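Local coordinates for uncharacterized protein YbaA (PDB 2OKQ) that is of unknown function, a DUF1428-family protein that pairs with a second copy of itself and carries a bound sodium ion, at residues F31-A37 and N87-S93; V82-E88 and K128-Y132. One frame throughout, in Å; residues are numbered along the deposited sequence.

Contact 1 of 2, residues F31-A37 and N87-S93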
loop_
_atom_site.group_PDB
_atom_site.type_symbol
_atom_site.label_atom_id
_atom_site.label_comp_id
_atom_site.label_asym_id
_atom_site.label_seq_id
_atom_site.Cartn_x
_atom_site.Cartn_y
_atom_site.Cartn_z
ATOM N N PHE A 31 3.966 3.370 1.393
ATOM C CA PHE A 31 5.414 3.119 1.331
ATOM C C PHE A 31 5.615 1.946 0.378
ATOM O O PHE A 31 4.836 0.985 0.405
ATOM C CB PHE A 31 6.034 2.706 2.681
ATOM C CG PHE A 31 5.812 3.664 3.836
ATOM C CD1 PHE A 31 6.854 4.448 4.314
ATOM C CD2 PHE A 31 4.584 3.719 4.497
ATOM C CE1 PHE A 31 6.672 5.293 5.438
ATOM C CE2 PHE A 31 4.393 4.569 5.597
ATOM C CZ PHE A 31 5.442 5.368 6.053
ATOM N N VAL A 32 6.621 2.039 -0.482
ATOM C CA VAL A 32 7.105 0.869 -1.233
ATOM C C VAL A 32 8.596 0.816 -0.972
ATOM O O VAL A 32 9.293 1.820 -1.124
ATOM C CB VAL A 32 6.807 0.934 -2.732
ATOM C CG1 VAL A 32 7.132 -0.435 -3.423
ATOM C CG2 VAL A 32 5.343 1.288 -2.985
ATOM N N VAL A 33 9.068 -0.378 -0.609
ATOM C CA VAL A 33 10.406 -0.575 -0.080
ATOM C C VAL A 33 11.064 -1.751 -0.819
ATOM O O VAL A 33 10.387 -2.724 -1.144
ATOM C CB VAL A 33 10.315 -0.923 1.436
ATOM C CG1 VAL A 33 11.655 -0.806 2.105
ATOM C CG2 VAL A 33 9.307 -0.013 2.157
ATOM N N ALA A 34 12.368 -1.650 -1.095
ATOM C CA ALA A 34 13.145 -2.828 -1.517
ATOM C C ALA A 34 13.871 -3.357 -0.265
ATOM O O ALA A 34 14.533 -2.595 0.450
ATOM C CB ALA A 34 14.130 -2.447 -2.608
ATOM N N VAL A 35 13.687 -4.632 0.046
ATOM C CA VAL A 35 14.263 -5.214 1.247
ATOM C C VAL A 35 15.045 -6.474 0.833
ATOM O O VAL A 35 14.528 -7.286 0.076
ATOM C CB VAL A 35 13.154 -5.602 2.273
ATOM C CG1 VAL A 35 13.737 -6.255 3.501
ATOM C CG2 VAL A 35 12.318 -4.374 2.681
ATOM N N PRO A 36 16.292 -6.636 1.334
ATOM C CA PRO A 36 16.996 -7.890 1.062
ATOM C C PRO A 36 16.174 -9.099 1.507
ATOM O O PRO A 36 15.640 -9.116 2.623
ATOM C CB PRO A 36 18.278 -7.753 1.896
ATOM C CG PRO A 36 18.514 -6.283 1.952
ATOM C CD PRO A 36 17.122 -5.716 2.136
ATOM N N ALA A 37 16.065 -10.090 0.626
ATOM C CA ALA A 37 15.215 -11.267 0.867
ATOM C C ALA A 37 15.566 -12.082 2.108
ATOM O O ALA A 37 14.687 -12.652 2.774
ATOM C CB ALA A 37 15.169 -12.152 -0.370
ATOM N N ASN A 87 19.029 -9.400 -5.026
ATOM C CA ASN A 87 18.882 -10.030 -3.717
ATOM C C ASN A 87 17.710 -9.471 -2.895
ATOM O O ASN A 87 17.530 -9.825 -1.716
ATOM C CB ASN A 87 20.181 -9.820 -2.925
ATOM C CG ASN A 87 20.445 -8.343 -2.615
ATOM O OD1 ASN A 87 20.449 -7.496 -3.511
ATOM N ND2 ASN A 87 20.657 -8.036 -1.342
ATOM N N GLU A 88 16.933 -8.588 -3.506
ATOM C CA GLU A 88 15.915 -7.830 -2.771
ATOM C C GLU A 88 14.508 -8.197 -3.230
ATOM O O GLU A 88 14.324 -8.610 -4.361
ATOM C CB GLU A 88 16.125 -6.333 -2.968
ATOM C CG GLU A 88 17.444 -5.800 -2.455
ATOM C CD GLU A 88 17.598 -4.309 -2.647
ATOM O OE1 GLU A 88 17.147 -3.782 -3.667
ATOM O OE2 GLU A 88 18.196 -3.662 -1.766
ATOM N N GLU A 89 13.533 -8.014 -2.336
ATOM C CA GLU A 89 12.107 -8.206 -2.640
ATOM C C GLU A 89 11.383 -6.903 -2.350
ATOM O O GLU A 89 11.860 -6.112 -1.541
ATOM C CB GLU A 89 11.499 -9.271 -1.729
ATOM C CG GLU A 89 12.043 -10.695 -1.948
ATOM C CD GLU A 89 11.399 -11.406 -3.120
ATOM O OE1 GLU A 89 10.741 -10.756 -3.963
ATOM O OE2 GLU A 89 11.563 -12.640 -3.203
ATOM N N VAL A 90 10.235 -6.707 -2.992
ATOM C CA VAL A 90 9.449 -5.472 -2.827
ATOM C C VAL A 90 8.463 -5.631 -1.684
ATOM O O VAL A 90 7.805 -6.663 -1.566
ATOM C CB VAL A 90 8.686 -5.114 -4.115
ATOM C CG1 VAL A 90 7.827 -3.855 -3.892
ATOM C CG2 VAL A 90 9.685 -4.857 -5.260
ATOM N N VAL A 91 8.395 -4.612 -0.815
ATOM C CA VAL A 91 7.384 -4.572 0.230
ATOM C C VAL A 91 6.415 -3.432 -0.106
ATOM O O VAL A 91 6.855 -2.362 -0.477
ATOM C CB VAL A 91 8.047 -4.374 1.625
ATOM C CG1 VAL A 91 7.011 -4.120 2.714
ATOM C CG2 VAL A 91 8.879 -5.572 1.979
ATOM N N PHE A 92 5.109 -3.697 0.036
ATOM C CA PHE A 92 4.035 -2.734 -0.197
ATOM C C PHE A 92 3.424 -2.546 1.173
ATOM O O PHE A 92 3.003 -3.518 1.797
ATOM C CB PHE A 92 2.990 -3.321 -1.169
ATOM C CG PHE A 92 1.844 -2.401 -1.493
ATOM C CD1 PHE A 92 1.939 -1.480 -2.538
ATOM C CD2 PHE A 92 0.636 -2.494 -0.795
ATOM C CE1 PHE A 92 0.861 -0.632 -2.850
ATOM C CE2 PHE A 92 -0.456 -1.653 -1.101
ATOM C CZ PHE A 92 -0.353 -0.732 -2.142
ATOM N N SER A 93 3.423 -1.310 1.675
ATOM C CA SER A 93 2.987 -1.034 3.039
ATOM C C SER A 93 2.241 0.293 3.126
ATOM O O SER A 93 2.429 1.178 2.278
ATOM C CB SER A 93 4.202 -0.960 3.973
ATOM O OG SER A 93 4.925 -2.178 3.996
HETATM O O HOH W 1 17.177 -2.408 0.659
#
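F31-P36 and E88-S93 run antiparallel as neighbouring strands, their axes 4.2 Å apart at closest and their directions 145° apart. Three hydrogen-bonded pairs, F31 with S93, V33 with V91 and V35 with E89, supply two N-H...O bonds each; the straightest of the six joins V91 N to V33 O (2.8 Å, 171°). A seventh bond, A37 N to N87 O, carries the ladder past P36, whose CA leans on the same N87 oxygen. On one face the V32 and V90 side chains cross obliquely, CG1 against CG1 at 3.5 Å. On the other, V33 CB packs against V91 CB, and V35 CG2 against V91 CG2 at 3.7 Å; V35 and V91 hold CG2 beside the backbone N, with CG1 anti to it. E88, at the strand's start, brings OE1 within 3.5 Å of A34 CB, its carboxylate held by E85 N and R129. One water donates to A34 O and to E88 OE2. Y43 of helix 40-56 packs over V33, V35 and V91, while strand 61-67 flanks E88-S93, with S93 OG hydrogen-bonded to E64. On the V32 face lies helix 78-81, and F92 meets F92 of the second subunit with rings nearly parallel.

Contact 2 of 2, residues V82-E88 and K128-Y132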
loop_
_atom_site.group_PDB
_atom_site.type_symbol
_atom_site.label_atom_id
_atom_site.label_comp_id
_atom_site.label_asym_id
_atom_site.label_seq_id
_atom_site.Cartn_x
_atom_site.Cartn_y
_atom_site.Cartn_z
ATOM N N VAL A 82 11.416 0.870 -7.041
ATOM C CA VAL A 82 12.360 1.006 -5.920
ATOM C C VAL A 82 13.795 0.560 -6.303
ATOM O O VAL A 82 14.634 0.254 -5.427
ATOM C CB VAL A 82 11.887 0.269 -4.659
ATOM C CG1 VAL A 82 10.568 0.920 -4.118
ATOM C CG2 VAL A 82 11.676 -1.221 -4.940
ATOM N N LYS A 83 14.030 0.511 -7.605
ATOM C CA LYS A 83 15.322 0.080 -8.186
ATOM C C LYS A 83 15.867 -1.123 -7.422
ATOM O O LYS A 83 16.997 -1.123 -6.915
ATOM C CB LYS A 83 16.317 1.244 -8.233
ATOM C CG LYS A 83 15.810 2.403 -9.061
ATOM C CD LYS A 83 16.758 3.583 -9.103
ATOM C CE LYS A 83 16.289 4.592 -10.156
ATOM N NZ LYS A 83 17.009 5.907 -10.093
ATOM N N ALA A 84 15.014 -2.144 -7.328
ATOM C CA ALA A 84 15.274 -3.326 -6.542
ATOM C C ALA A 84 16.467 -4.071 -7.111
ATOM O O ALA A 84 16.575 -4.218 -8.330
ATOM C CB ALA A 84 14.056 -4.233 -6.540
ATOM N N GLU A 85 17.344 -4.536 -6.231
ATOM C CA GLU A 85 18.488 -5.348 -6.659
ATOM C C GLU A 85 18.192 -6.840 -6.558
ATOM O O GLU A 85 17.245 -7.253 -5.895
ATOM C CB GLU A 85 19.747 -4.957 -5.891
ATOM C CG GLU A 85 20.455 -3.778 -6.534
ATOM C CD GLU A 85 21.207 -2.917 -5.550
ATOM O OE1 GLU A 85 21.778 -3.455 -4.567
ATOM O OE2 GLU A 85 21.236 -1.688 -5.771
ATOM N N GLU A 86 19.020 -7.659 -7.216
ATOM C CA GLU A 86 18.705 -9.074 -7.402
ATOM C C GLU A 86 18.387 -9.815 -6.107
ATOM O O GLU A 86 17.550 -10.718 -6.084
ATOM C CB GLU A 86 19.815 -9.761 -8.216
ATOM C CG GLU A 86 19.834 -9.270 -9.654
ATOM C CD GLU A 86 20.887 -9.940 -10.531
ATOM O OE1 GLU A 86 20.904 -11.194 -10.621
ATOM O OE2 GLU A 86 21.683 -9.199 -11.154
ATOM N N ASN A 87 19.029 -9.400 -5.026
ATOM C CA ASN A 87 18.882 -10.030 -3.717
ATOM C C ASN A 87 17.710 -9.471 -2.895
ATOM O O ASN A 87 17.530 -9.825 -1.716
ATOM C CB ASN A 87 20.181 -9.820 -2.925
ATOM C CG ASN A 87 20.445 -8.343 -2.615
ATOM O OD1 ASN A 87 20.449 -7.496 -3.511
ATOM N ND2 ASN A 87 20.657 -8.036 -1.342
ATOM N N GLU A 88 16.933 -8.588 -3.506
ATOM C CA GLU A 88 15.915 -7.830 -2.771
ATOM C C GLU A 88 14.508 -8.197 -3.230
ATOM O O GLU A 88 14.324 -8.610 -4.361
ATOM C CB GLU A 88 16.125 -6.333 -2.968
ATOM C CG GLU A 88 17.444 -5.800 -2.455
ATOM C CD GLU A 88 17.598 -4.309 -2.647
ATOM O OE1 GLU A 88 17.147 -3.782 -3.667
ATOM O OE2 GLU A 88 18.196 -3.662 -1.766
ATOM N N LYS A 128 17.254 5.247 0.876
ATOM C CA LYS A 128 17.299 6.098 -0.312
ATOM C C LYS A 128 16.328 5.652 -1.378
ATOM O O LYS A 128 15.776 6.471 -2.118
ATOM C CB LYS A 128 18.710 6.118 -0.903
ATOM C CG LYS A 128 19.639 7.103 -0.253
ATOM C CD LYS A 128 21.033 6.942 -0.856
ATOM C CE LYS A 128 21.963 8.078 -0.466
ATOM N NZ LYS A 128 23.278 7.930 -1.167
ATOM N N ARG A 129 16.114 4.342 -1.454
ATOM C CA ARG A 129 15.308 3.778 -2.518
ATOM C C ARG A 129 13.837 3.567 -2.126
ATOM O O ARG A 129 13.011 3.310 -2.988
ATOM C CB ARG A 129 15.959 2.503 -3.058
ATOM C CG ARG A 129 17.122 2.855 -3.981
ATOM C CD ARG A 129 17.820 1.629 -4.539
ATOM N NE ARG A 129 18.466 0.838 -3.500
ATOM C CZ ARG A 129 18.171 -0.427 -3.228
ATOM N NH1 ARG A 129 17.199 -1.048 -3.892
ATOM N NH2 ARG A 129 18.831 -1.063 -2.273
ATOM N N MET A 130 13.528 3.713 -0.840
ATOM C CA MET A 130 12.136 3.723 -0.363
ATOM C C MET A 130 11.357 4.826 -1.095
ATOM O O MET A 130 11.879 5.931 -1.291
ATOM C CB MET A 130 12.108 3.951 1.153
ATOM C CG MET A 130 10.711 4.003 1.804
ATOM S SD MET A 130 10.759 4.277 3.596
ATOM C CE MET A 130 11.377 5.967 3.640
ATOM N N ILE A 131 10.125 4.549 -1.511
ATOM C CA ILE A 131 9.269 5.629 -2.004
ATOM C C ILE A 131 8.134 5.812 -0.993
ATOM O O ILE A 131 7.741 4.857 -0.331
ATOM C CB ILE A 131 8.754 5.412 -3.432
ATOM C CG1 ILE A 131 7.861 4.157 -3.540
ATOM C CG2 ILE A 131 9.946 5.328 -4.407
ATOM C CD1 ILE A 131 7.315 3.913 -4.983
ATOM N N TYR A 132 7.651 7.047 -0.864
ATOM C CA TYR A 132 6.753 7.394 0.250
ATOM C C TYR A 132 5.891 8.563 -0.155
ATOM O O TYR A 132 6.351 9.446 -0.866
ATOM C CB TYR A 132 7.579 7.822 1.469
ATOM C CG TYR A 132 6.761 8.558 2.513
ATOM C CD1 TYR A 132 5.905 7.857 3.366
ATOM C CD2 TYR A 132 6.832 9.955 2.633
ATOM C CE1 TYR A 132 5.141 8.528 4.341
ATOM C CE2 TYR A 132 6.069 10.636 3.595
ATOM C CZ TYR A 132 5.236 9.916 4.443
ATOM O OH TYR A 132 4.483 10.565 5.393
#
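R129 starts with CG anti to its carbonyl carbon (chi1 -78°), runs extended through chi2 and bends at chi3 (-65°), which swings the guanidinium round to meet the E88 carboxylate head-on; E88 reaches out from the other direction with an extended chain. The two flat groups are nearly coplanar and share two end-on bonds through syn lone pairs: R129 NH1 to E88 OE1 and R129 NH2 to E88 OE2, both 2.7 Å, the second almost straight at 177°. R129 NH1 also donates to V82 O, a longer bond of 3.3 Å. On its anti side, from out of the carboxylate plane, E88 OE1 accepts from E85 N at 2.7 Å, so backbone and arginine together fix the carboxylate's rotation. E85 OE2 hangs over the guanidinium centre, 4.2 Å from R129 CZ, probably adding charge attraction, though no N-H points at it. Nearer the R129 backbone, V82 CB and CG1 rest on R129 O, each at 3.6 Å. D126 bridges to R129 NE, and T76 of the second subunit bonds to R129 O. K83, with positive phi, closes helix 78-81 as the C-prime residue of a Schellman motif; E85-E88 then forms a type I beta turn, which the buried bidentate salt bridge clasps to the approach to strand 131-140.

Overall arrangement
Contacts 1 and 2 lie with centres about 6 Å apart and share N87 and E88, where the loop 82-88 passes into strand 88-97. E88 belongs to both, its backbone to the ladder and its carboxylate to the R129 bridge. Strand 27-36 is the middle partner, pairing with 88-97 on one edge and with 131-140 on the other, where V32 O lies 2.9 Å from I131 N in a probable hydrogen bond. V82 CG2 packs on A34 CB at 3.6 Å, and the F31 ring meets that of Y132. V90 and A84 each have a side chain about 10 Å from a bound sodium ion, so neither contact forms the site seen at D72, G73 and D77. Both contacts touch the second subunit.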